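3'-5' exonuclease crn-4 (Caenorhabditis elegans, PDB 5DK5) degrades DNA and RNA as a metal-dependent 3'-5' exonuclease of the DEDDh family and takes part in apoptotic DNA degradation. Local coordinates at residues B[35-39]-B[298-304]; B[60-64]-B[101-105]; B[224-229]-B[247-253]. One frame throughout, in Å; residues are numbered along the deposited sequence.

Contact 1: residues B[35-39]-B[298-304]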
loop_
_atom_site.group_PDB
_atom_site.type_symbol
_atom_site.label_atom_id
_atom_site.label_comp_id
_atom_site.label_asym_id
_atom_site.label_seq_id
_atom_site.Cartn_x
_atom_site.Cartn_y
_atom_site.Cartn_z
ATOM N N GLN B 35 0.966 -12.355 0.987
ATOM C CA GLN B 35 1.640 -12.779 -0.236
ATOM C C GLN B 35 0.814 -12.457 -1.479
ATOM O O GLN B 35 1.340 -12.454 -2.593
ATOM C CB GLN B 35 1.939 -14.279 -0.187
ATOM C CG GLN B 35 2.994 -14.662 0.840
ATOM C CD GLN B 35 4.337 -14.010 0.566
ATOM O OE1 GLN B 35 4.817 -14.000 -0.568
ATOM N NE2 GLN B 35 4.946 -13.449 1.605
ATOM N N ASP B 36 -0.476 -12.193 -1.293
ATOM C CA ASP B 36 -1.327 -11.800 -2.410
ATOM C C ASP B 36 -1.123 -10.312 -2.661
ATOM O O ASP B 36 -2.036 -9.504 -2.481
ATOM C CB ASP B 36 -2.798 -12.116 -2.124
ATOM C CG ASP B 36 -3.650 -12.109 -3.379
ATOM O OD1 ASP B 36 -3.137 -11.715 -4.447
ATOM O OD2 ASP B 36 -4.833 -12.499 -3.297
ATOM N N TYR B 37 0.090 -9.964 -3.076
ATOM C CA TYR B 37 0.510 -8.577 -3.188
ATOM C C TYR B 37 1.135 -8.318 -4.559
ATOM O O TYR B 37 1.990 -9.085 -4.997
ATOM C CB TYR B 37 1.510 -8.251 -2.080
ATOM C CG TYR B 37 1.730 -6.775 -1.846
ATOM C CD1 TYR B 37 2.706 -6.077 -2.546
ATOM C CD2 TYR B 37 0.967 -6.082 -0.916
ATOM C CE1 TYR B 37 2.910 -4.725 -2.329
ATOM C CE2 TYR B 37 1.163 -4.735 -0.694
ATOM C CZ TYR B 37 2.136 -4.062 -1.402
ATOM O OH TYR B 37 2.330 -2.717 -1.179
ATOM N N PRO B 38 0.716 -7.236 -5.241
ATOM C CA PRO B 38 1.249 -6.925 -6.572
ATOM C C PRO B 38 2.599 -6.216 -6.501
ATOM O O PRO B 38 2.682 -5.010 -6.732
ATOM C CB PRO B 38 0.169 -6.017 -7.162
ATOM C CG PRO B 38 -0.347 -5.274 -5.985
ATOM C CD PRO B 38 -0.297 -6.249 -4.825
ATOM N N CYS B 39 3.643 -6.979 -6.190
ATOM C CA CYS B 39 4.983 -6.432 -6.001
ATOM C C CYS B 39 5.456 -5.615 -7.200
ATOM O O CYS B 39 5.503 -6.114 -8.325
ATOM C CB CYS B 39 5.977 -7.564 -5.727
ATOM S SG CYS B 39 5.611 -8.534 -4.250
ATOM N N PRO B 298 -10.765 -14.366 -4.858
ATOM C CA PRO B 298 -9.976 -14.005 -6.040
ATOM C C PRO B 298 -8.491 -13.821 -5.735
ATOM O O PRO B 298 -8.134 -13.425 -4.626
ATOM C CB PRO B 298 -10.593 -12.670 -6.489
ATOM C CG PRO B 298 -11.805 -12.457 -5.624
ATOM C CD PRO B 298 -11.566 -13.229 -4.380
ATOM N N ILE B 299 -7.645 -14.108 -6.720
ATOM C CA ILE B 299 -6.214 -13.843 -6.613
ATOM C C ILE B 299 -5.958 -12.385 -6.979
ATOM O O ILE B 299 -5.959 -12.025 -8.157
ATOM C CB ILE B 299 -5.385 -14.758 -7.536
ATOM C CG1 ILE B 299 -5.813 -16.222 -7.386
ATOM C CG2 ILE B 299 -3.901 -14.599 -7.248
ATOM C CD1 ILE B 299 -5.567 -16.810 -6.011
ATOM N N HIS B 300 -5.738 -11.550 -5.970
ATOM C CA HIS B 300 -5.636 -10.108 -6.178
ATOM C C HIS B 300 -4.516 -9.725 -7.146
ATOM O O HIS B 300 -4.735 -8.943 -8.072
ATOM C CB HIS B 300 -5.426 -9.391 -4.840
ATOM C CG HIS B 300 -5.048 -7.950 -4.979
ATOM N ND1 HIS B 300 -5.883 -7.010 -5.545
ATOM C CD2 HIS B 300 -3.920 -7.286 -4.627
ATOM C CE1 HIS B 300 -5.288 -5.831 -5.532
ATOM N NE2 HIS B 300 -4.097 -5.971 -4.982
ATOM N N PHE B 301 -3.323 -10.276 -6.939
ATOM C CA PHE B 301 -2.165 -9.875 -7.734
ATOM C C PHE B 301 -2.311 -10.320 -9.186
ATOM O O PHE B 301 -1.753 -9.701 -10.090
ATOM C CB PHE B 301 -0.869 -10.433 -7.130
ATOM C CG PHE B 301 -0.580 -11.867 -7.496
ATOM C CD1 PHE B 301 0.069 -12.180 -8.682
ATOM C CD2 PHE B 301 -0.929 -12.898 -6.640
ATOM C CE1 PHE B 301 0.342 -13.493 -9.015
ATOM C CE2 PHE B 301 -0.654 -14.213 -6.968
ATOM C CZ PHE B 301 -0.018 -14.510 -8.157
ATOM N N ALA B 302 -3.054 -11.398 -9.406
ATOM C CA ALA B 302 -3.330 -11.861 -10.759
ATOM C C ALA B 302 -4.366 -10.953 -11.411
ATOM O O ALA B 302 -4.236 -10.571 -12.575
ATOM C CB ALA B 302 -3.814 -13.299 -10.745
ATOM N N LYS B 303 -5.388 -10.598 -10.638
ATOM C CA LYS B 303 -6.492 -9.786 -11.133
ATOM C C LYS B 303 -6.031 -8.391 -11.542
ATOM O O LYS B 303 -6.411 -7.886 -12.597
ATOM C CB LYS B 303 -7.583 -9.673 -10.066
ATOM C CG LYS B 303 -8.957 -9.314 -10.608
ATOM C CD LYS B 303 -9.578 -10.489 -11.343
ATOM C CE LYS B 303 -11.032 -10.229 -11.690
ATOM N NZ LYS B 303 -11.663 -11.413 -12.336
ATOM N N ILE B 304 -5.214 -7.768 -10.701
ATOM C CA ILE B 304 -4.802 -6.388 -10.927
ATOM C C ILE B 304 -3.751 -6.278 -12.034
ATOM O O ILE B 304 -3.622 -5.231 -12.669
ATOM C CB ILE B 304 -4.256 -5.746 -9.626
ATOM C CG1 ILE B 304 -4.292 -4.219 -9.732
ATOM C CG2 ILE B 304 -2.848 -6.252 -9.305
ATOM C CD1 ILE B 304 -4.029 -3.507 -8.420
#
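The carboxylate of D36 faces the first turn of helix 300-305 and holds two successive backbone N-H groups, one on each oxygen. OD1 receives the amide of F301 at 2.9 Å (N to OD1), met nearly along the C-O direction, while OD2 takes the N-H of H300 through its syn lone pair, with an N-H...O angle of 162°. With CG anti to the backbone N (chi1 -163°), the acid leaves the backbone of 35-39 and reaches these amides. N-H groups of a first helical turn have no carbonyl of a preceding turn to bond, and a carboxylate set against them probably interacts favourably with the helix dipole; here it comes from a loop of the exonuclease domain, between strands 20-28 and 41-50, and the helix lies close to the C terminus. OD2 is also salt-bridged to R236, giving the buried charge a partner of opposite sign. The F301 ring presents its edge to OD1, with CD2 3.3 Å from that oxygen. H300 CB lies against OD1 too, and its imidazole, turned 62° from the carboxylate, brings its edge to D36 O. Farther along, P38 CD lies 3.8 Å from H300 CD2, approaching the imidazole obliquely, and P38 CB meets I304 CG2 at 3.7 Å. T73 and D90 of the second subunit bond NE2 and ND1 of H300, and F301 packs edge-to-face on F246 of helix 239-249.

Contact 2: residues B[60-64]-B[101-105]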
loop_
_atom_site.group_PDB
_atom_site.type_symbol
_atom_site.label_atom_id
_atom_site.label_comp_id
_atom_site.label_asym_id
_atom_site.label_seq_id
_atom_site.Cartn_x
_atom_site.Cartn_y
_atom_site.Cartn_z
ATOM N N ILE B 60 31.594 0.259 -12.238
ATOM C CA ILE B 60 30.634 -0.107 -13.273
ATOM C C ILE B 60 29.370 -0.636 -12.612
ATOM O O ILE B 60 29.272 -1.823 -12.298
ATOM C CB ILE B 60 31.195 -1.168 -14.238
ATOM C CG1 ILE B 60 32.530 -0.700 -14.828
ATOM C CG2 ILE B 60 30.179 -1.459 -15.346
ATOM C CD1 ILE B 60 33.200 -1.717 -15.732
ATOM N N SER B 61 28.402 0.249 -12.406
ATOM C CA SER B 61 27.179 -0.115 -11.709
ATOM C C SER B 61 25.978 0.688 -12.189
ATOM O O SER B 61 26.113 1.805 -12.693
ATOM C CB SER B 61 27.358 0.079 -10.203
ATOM O OG SER B 61 27.820 1.385 -9.913
ATOM N N PHE B 62 24.806 0.084 -12.029
ATOM C CA PHE B 62 23.530 0.725 -12.303
ATOM C C PHE B 62 22.710 0.681 -11.022
ATOM O O PHE B 62 22.501 -0.391 -10.464
ATOM C CB PHE B 62 22.804 0.010 -13.441
ATOM C CG PHE B 62 21.511 0.655 -13.840
ATOM C CD1 PHE B 62 21.492 1.661 -14.789
ATOM C CD2 PHE B 62 20.313 0.249 -13.275
ATOM C CE1 PHE B 62 20.305 2.257 -15.165
ATOM C CE2 PHE B 62 19.123 0.841 -13.646
ATOM C CZ PHE B 62 19.118 1.845 -14.594
ATOM N N ASN B 63 22.258 1.840 -10.554
ATOM C CA ASN B 63 21.550 1.918 -9.280
ATOM C C ASN B 63 20.505 3.028 -9.284
ATOM O O ASN B 63 20.826 4.202 -9.099
ATOM C CB ASN B 63 22.543 2.132 -8.136
ATOM C CG ASN B 63 21.899 1.991 -6.768
ATOM O OD1 ASN B 63 20.750 1.566 -6.647
ATOM N ND2 ASN B 63 22.645 2.342 -5.728
ATOM N N LYS B 64 19.251 2.639 -9.492
ATOM C CA LYS B 64 18.151 3.587 -9.600
ATOM C C LYS B 64 16.986 3.189 -8.707
ATOM O O LYS B 64 16.699 2.006 -8.529
ATOM C CB LYS B 64 17.669 3.689 -11.050
ATOM C CG LYS B 64 18.186 4.902 -11.814
ATOM C CD LYS B 64 19.573 4.674 -12.373
ATOM C CE LYS B 64 19.877 5.665 -13.485
ATOM N NZ LYS B 64 19.787 7.073 -13.020
ATOM N N GLN B 101 16.504 3.277 -19.362
ATOM C CA GLN B 101 17.831 3.754 -18.989
ATOM C C GLN B 101 18.775 2.572 -18.783
ATOM O O GLN B 101 19.971 2.659 -19.063
ATOM C CB GLN B 101 17.759 4.604 -17.719
ATOM C CG GLN B 101 17.023 5.928 -17.900
ATOM C CD GLN B 101 16.753 6.640 -16.587
ATOM O OE1 GLN B 101 16.656 6.015 -15.532
ATOM N NE2 GLN B 101 16.629 7.960 -16.648
ATOM N N PHE B 102 18.222 1.468 -18.294
ATOM C CA PHE B 102 18.997 0.257 -18.059
ATOM C C PHE B 102 19.463 -0.362 -19.375
ATOM O O PHE B 102 20.593 -0.833 -19.478
ATOM C CB PHE B 102 18.168 -0.747 -17.253
ATOM C CG PHE B 102 18.568 -2.178 -17.464
ATOM C CD1 PHE B 102 19.722 -2.682 -16.892
ATOM C CD2 PHE B 102 17.777 -3.023 -18.224
ATOM C CE1 PHE B 102 20.087 -4.001 -17.084
ATOM C CE2 PHE B 102 18.137 -4.342 -18.418
ATOM C CZ PHE B 102 19.291 -4.832 -17.847
ATOM N N GLN B 103 18.595 -0.351 -20.382
ATOM C CA GLN B 103 18.951 -0.879 -21.693
ATOM C C GLN B 103 20.042 -0.040 -22.350
ATOM O O GLN B 103 20.972 -0.579 -22.951
ATOM C CB GLN B 103 17.722 -0.940 -22.599
ATOM C CG GLN B 103 16.711 -1.993 -22.189
ATOM C CD GLN B 103 15.613 -2.172 -23.213
ATOM O OE1 GLN B 103 14.762 -1.301 -23.387
ATOM N NE2 GLN B 103 15.632 -3.304 -23.905
ATOM N N GLN B 104 19.926 1.280 -22.238
ATOM C CA GLN B 104 20.937 2.175 -22.787
ATOM C C GLN B 104 22.274 1.979 -22.080
ATOM O O GLN B 104 23.334 2.057 -22.702
ATOM C CB GLN B 104 20.483 3.632 -22.667
ATOM C CG GLN B 104 21.479 4.637 -23.223
ATOM C CD GLN B 104 21.825 4.364 -24.671
ATOM O OE1 GLN B 104 20.941 4.140 -25.499
ATOM N NE2 GLN B 104 23.114 4.365 -24.983
ATOM N N TRP B 105 22.213 1.723 -20.777
ATOM C CA TRP B 105 23.407 1.481 -19.977
ATOM C C TRP B 105 24.185 0.279 -20.505
ATOM O O TRP B 105 25.412 0.311 -20.583
ATOM C CB TRP B 105 23.019 1.267 -18.513
ATOM C CG TRP B 105 24.172 1.058 -17.580
ATOM C CD1 TRP B 105 25.100 1.984 -17.201
ATOM C CD2 TRP B 105 24.505 -0.151 -16.887
ATOM N NE1 TRP B 105 25.994 1.424 -16.321
ATOM C CE2 TRP B 105 25.651 0.114 -16.111
ATOM C CE3 TRP B 105 23.947 -1.434 -16.850
ATOM C CZ2 TRP B 105 26.250 -0.855 -15.308
ATOM C CZ3 TRP B 105 24.545 -2.394 -16.053
ATOM C CH2 TRP B 105 25.685 -2.100 -15.294
#
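Both F62 and W105 carry CG anti to the backbone N (chi1 -177° and -178°), and these torsions send the phenyl group from strand 61-64 and the indole from helix 101-105 toward each other. There the indole face is covered by F62 CB, which sits over the centre of the six-membered ring of W105, 3.7 Å from its centroid, a CH-pi contact almost along the ring normal. The F62 ring and the five-membered ring of W105 form an oblique pair, their planes inclined at 48°. Past the indole, the phenyl group reaches the helix backbone, and F102 CB lies over one of its faces, with F62 CZ 3.8 Å from that carbon. The six-membered ring of the indole comes up to the strand backbone obliquely, CZ2 lying 3.5 Å from S61 C and 4.0 Å from I60 CG2. At the other end K64 CE approaches Q101 OE1 at 3.8 Å. Neighbouring strand 41-50 closes the cluster, F44 meeting F62 edge-to-face and I46 touching F62, F102 and W105. No hydrogen bond spans the interface. With the axes of strand 61-64 and helix 101-105 10.1 Å apart and nearly antiparallel, helix 95-109 packs along outermost strand 55-65 of the central mixed sheet in the RNase H-like exonuclease fold.

Contact 3: residues B[224-229]-B[247-253]. With IPA (isopropyl alcohol), chain N.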
loop_
_atom_site.group_PDB
_atom_site.type_symbol
_atom_site.label_atom_id
_atom_site.label_comp_id
_atom_site.label_asym_id
_atom_site.label_seq_id
_atom_site.Cartn_x
_atom_site.Cartn_y
_atom_site.Cartn_z
ATOM N N TRP B 224 4.512 -30.313 -15.576
ATOM C CA TRP B 224 4.038 -30.370 -14.195
ATOM C C TRP B 224 2.975 -29.309 -13.891
ATOM O O TRP B 224 2.414 -29.291 -12.794
ATOM C CB TRP B 224 5.213 -30.231 -13.218
ATOM C CG TRP B 224 6.040 -28.996 -13.400
ATOM C CD1 TRP B 224 7.186 -28.879 -14.131
ATOM C CD2 TRP B 224 5.794 -27.704 -12.833
ATOM N NE1 TRP B 224 7.667 -27.595 -14.057
ATOM C CE2 TRP B 224 6.830 -26.853 -13.267
ATOM C CE3 TRP B 224 4.797 -27.183 -12.003
ATOM C CZ2 TRP B 224 6.898 -25.511 -12.900
ATOM C CZ3 TRP B 224 4.866 -25.850 -11.640
ATOM C CH2 TRP B 224 5.909 -25.030 -12.088
ATOM N N ARG B 225 2.699 -28.434 -14.856
ATOM C CA ARG B 225 1.616 -27.456 -14.724
ATOM C C ARG B 225 0.340 -27.939 -15.411
ATOM O O ARG B 225 -0.682 -27.255 -15.384
ATOM C CB ARG B 225 2.028 -26.101 -15.305
ATOM C CG ARG B 225 3.055 -25.353 -14.473
ATOM C CD ARG B 225 3.014 -23.854 -14.741
ATOM N NE ARG B 225 3.191 -23.525 -16.153
ATOM C CZ ARG B 225 3.295 -22.286 -16.626
ATOM N NH1 ARG B 225 3.247 -21.249 -15.801
ATOM N NH2 ARG B 225 3.454 -22.081 -17.925
ATOM N N ARG B 226 0.402 -29.116 -16.025
ATOM C CA ARG B 226 -0.729 -29.635 -16.787
ATOM C C ARG B 226 -1.892 -30.011 -15.875
ATOM O O ARG B 226 -3.053 -29.856 -16.258
ATOM C CB ARG B 226 -0.303 -30.844 -17.624
ATOM C CG ARG B 226 0.688 -30.493 -18.721
ATOM C CD ARG B 226 1.034 -31.686 -19.597
ATOM N NE ARG B 226 -0.054 -32.030 -20.516
ATOM C CZ ARG B 226 -0.832 -33.108 -20.431
ATOM N NH1 ARG B 226 -0.671 -34.005 -19.465
ATOM N NH2 ARG B 226 -1.784 -33.294 -21.334
ATOM N N GLN B 227 -1.583 -30.500 -14.676
ATOM C CA GLN B 227 -2.621 -30.822 -13.705
ATOM C C GLN B 227 -2.843 -29.626 -12.775
ATOM O O GLN B 227 -1.879 -28.974 -12.373
ATOM C CB GLN B 227 -2.262 -32.075 -12.897
ATOM C CG GLN B 227 -1.000 -31.975 -12.042
ATOM C CD GLN B 227 -0.953 -33.044 -10.963
ATOM O OE1 GLN B 227 -1.787 -33.064 -10.056
ATOM N NE2 GLN B 227 0.022 -33.942 -11.059
ATOM N N PRO B 228 -4.113 -29.318 -12.449
ATOM C CA PRO B 228 -4.416 -28.203 -11.542
ATOM C C PRO B 228 -3.690 -28.277 -10.201
ATOM O O PRO B 228 -3.517 -29.358 -9.640
ATOM C CB PRO B 228 -5.928 -28.327 -11.335
ATOM C CG PRO B 228 -6.419 -28.955 -12.580
ATOM C CD PRO B 228 -5.343 -29.909 -13.010
ATOM N N LEU B 229 -3.275 -27.117 -9.701
ATOM C CA LEU B 229 -2.636 -27.017 -8.396
ATOM C C LEU B 229 -3.621 -27.355 -7.283
ATOM O O LEU B 229 -4.757 -26.882 -7.288
ATOM C CB LEU B 229 -2.076 -25.606 -8.191
ATOM C CG LEU B 229 -1.420 -25.293 -6.844
ATOM C CD1 LEU B 229 -0.111 -26.049 -6.696
ATOM C CD2 LEU B 229 -1.200 -23.796 -6.696
ATOM N N GLU B 247 3.786 -19.766 -9.611
ATOM C CA GLU B 247 4.282 -20.627 -10.682
ATOM C C GLU B 247 3.236 -20.856 -11.767
ATOM O O GLU B 247 3.567 -20.951 -12.949
ATOM C CB GLU B 247 4.736 -21.975 -10.115
ATOM C CG GLU B 247 6.085 -21.935 -9.406
ATOM C CD GLU B 247 6.383 -23.204 -8.625
ATOM O OE1 GLU B 247 5.516 -24.103 -8.583
ATOM O OE2 GLU B 247 7.489 -23.301 -8.053
ATOM N N ARG B 248 1.974 -20.945 -11.361
ATOM C CA ARG B 248 0.888 -21.208 -12.297
ATOM C C ARG B 248 0.405 -19.921 -12.958
ATOM O O ARG B 248 0.055 -19.914 -14.137
ATOM C CB ARG B 248 -0.275 -21.902 -11.583
ATOM C CG ARG B 248 0.126 -23.137 -10.779
ATOM C CD ARG B 248 0.995 -24.100 -11.581
ATOM N NE ARG B 248 1.218 -25.362 -10.873
ATOM C CZ ARG B 248 0.452 -26.447 -10.984
ATOM N NH1 ARG B 248 -0.610 -26.453 -11.780
ATOM N NH2 ARG B 248 0.752 -27.537 -10.291
ATOM N N VAL B 249 0.394 -18.833 -12.195
ATOM C CA VAL B 249 -0.073 -17.548 -12.701
ATOM C C VAL B 249 0.884 -16.980 -13.744
ATOM O O VAL B 249 0.466 -16.601 -14.837
ATOM C CB VAL B 249 -0.241 -16.525 -11.560
ATOM C CG1 VAL B 249 -0.569 -15.134 -12.113
ATOM C CG2 VAL B 249 -1.325 -16.986 -10.602
ATOM N N LEU B 250 2.166 -16.918 -13.400
ATOM C CA LEU B 250 3.164 -16.360 -14.304
ATOM C C LEU B 250 3.332 -17.265 -15.525
ATOM O O LEU B 250 3.404 -18.487 -15.384
ATOM C CB LEU B 250 4.499 -16.178 -13.586
ATOM C CG LEU B 250 4.478 -15.197 -12.411
ATOM C CD1 LEU B 250 5.772 -15.277 -11.624
ATOM C CD2 LEU B 250 4.240 -13.773 -12.896
ATOM N N PRO B 251 3.389 -16.673 -16.733
ATOM C CA PRO B 251 3.464 -17.483 -17.959
ATOM C C PRO B 251 4.748 -18.302 -18.101
ATOM O O PRO B 251 4.677 -19.451 -18.535
ATOM C CB PRO B 251 3.369 -16.438 -19.079
ATOM C CG PRO B 251 3.758 -15.152 -18.449
ATOM C CD PRO B 251 3.291 -15.235 -17.036
ATOM N N LEU B 252 5.894 -17.723 -17.754
ATOM C CA LEU B 252 7.171 -18.418 -17.912
ATOM C C LEU B 252 7.571 -19.156 -16.638
ATOM O O LEU B 252 7.412 -18.647 -15.529
ATOM C CB LEU B 252 8.277 -17.440 -18.319
ATOM C CG LEU B 252 8.038 -16.651 -19.610
ATOM C CD1 LEU B 252 9.236 -15.767 -19.922
ATOM C CD2 LEU B 252 7.737 -17.573 -20.785
ATOM N N VAL B 253 8.101 -20.360 -16.830
ATOM C CA VAL B 253 8.481 -21.253 -15.742
ATOM C C VAL B 253 9.996 -21.439 -15.698
ATOM O O VAL B 253 10.663 -21.408 -16.733
ATOM C CB VAL B 253 7.780 -22.626 -15.901
ATOM C CG1 VAL B 253 8.641 -23.779 -15.376
ATOM C CG2 VAL B 253 6.423 -22.607 -15.217
HETATM C C1 IPA N . -3.022 -25.858 -17.363
HETATM C C2 IPA N . -4.294 -26.062 -16.568
HETATM C C3 IPA N . -3.985 -26.044 -15.089
HETATM O O2 IPA N . -4.862 -27.307 -16.898
HETATM O O HOH W 1 -1.623 -24.505 -13.710
HETATM O O HOH W 2 -0.527 -30.035 -9.203
#
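Near the Cys4 zinc site, whose ligand C220 lies about 6 Å from R225 (side chain to side chain), two arginines reach past each other to join the loop before helix 239-249 to the end of that helix. The R225 guanidinium gathers carbonyls from the last helical turn and from the residues that follow it. NH1 bonds both E247 O at 2.9 Å and L250 O at 2.8 Å, the two oxygens lying near the guanidinium plane, and NH2 reaches P251 O at 3.0 Å, tilted 20° from it. V253 CG2 covers one face, 3.4 Å from R225 CZ, and Q286 gives NH2 a further partner. Were R225 replaced by an alanine, the carbonyls of E247, L250 and P251 would probably be left without these donors, and a gap would be likely to open beside V253. R248 answers in the opposite direction, its chain bent at chi2, and slides along R225 with the guanidinium planes 60° apart. The R248 guanidinium is sandwiched, L229 CB over the centre of one face and R225 CA, offset toward the rim, over the other. The W224 ring lies against R225 CG and touches V253 and E247, CZ2 being 3.5 Å from V253 CG1. Two waters extend the contact: one accepts from R248 NH1 and donates weakly to R225 O, the other links R248 NH2 to P228 O. An isopropyl alcohol, probably from the crystallisation liquor, is hydrogen-bonded to R226 O. The direct bond from R248 to the loop is fairly straight: NH1 donates to Q227 O at 2.9 Å, with an N-H...O angle of 163°.

From the N terminus, the chain first passes residues 35-39, which open the longest loop: contact 1 closes only near the C terminus, at 298-304, and the other two contacts are nested inside it. Contact 2 opens at 60-64 and closes at 101-105, joining outermost strand 55-65 to helix 95-109. Contact 3 follows in series, from 224-229 to 247-253, and binds a loop to the end of helix 239-249 near the zinc site. Contacts 2 and 3 lie on opposite sides of the chain's centre, about 15 Å apart at their nearest atoms. Contacts 1 and 3 do touch, where F301 and A302 pack on V249, linking the C-terminal helix to helix 239-249.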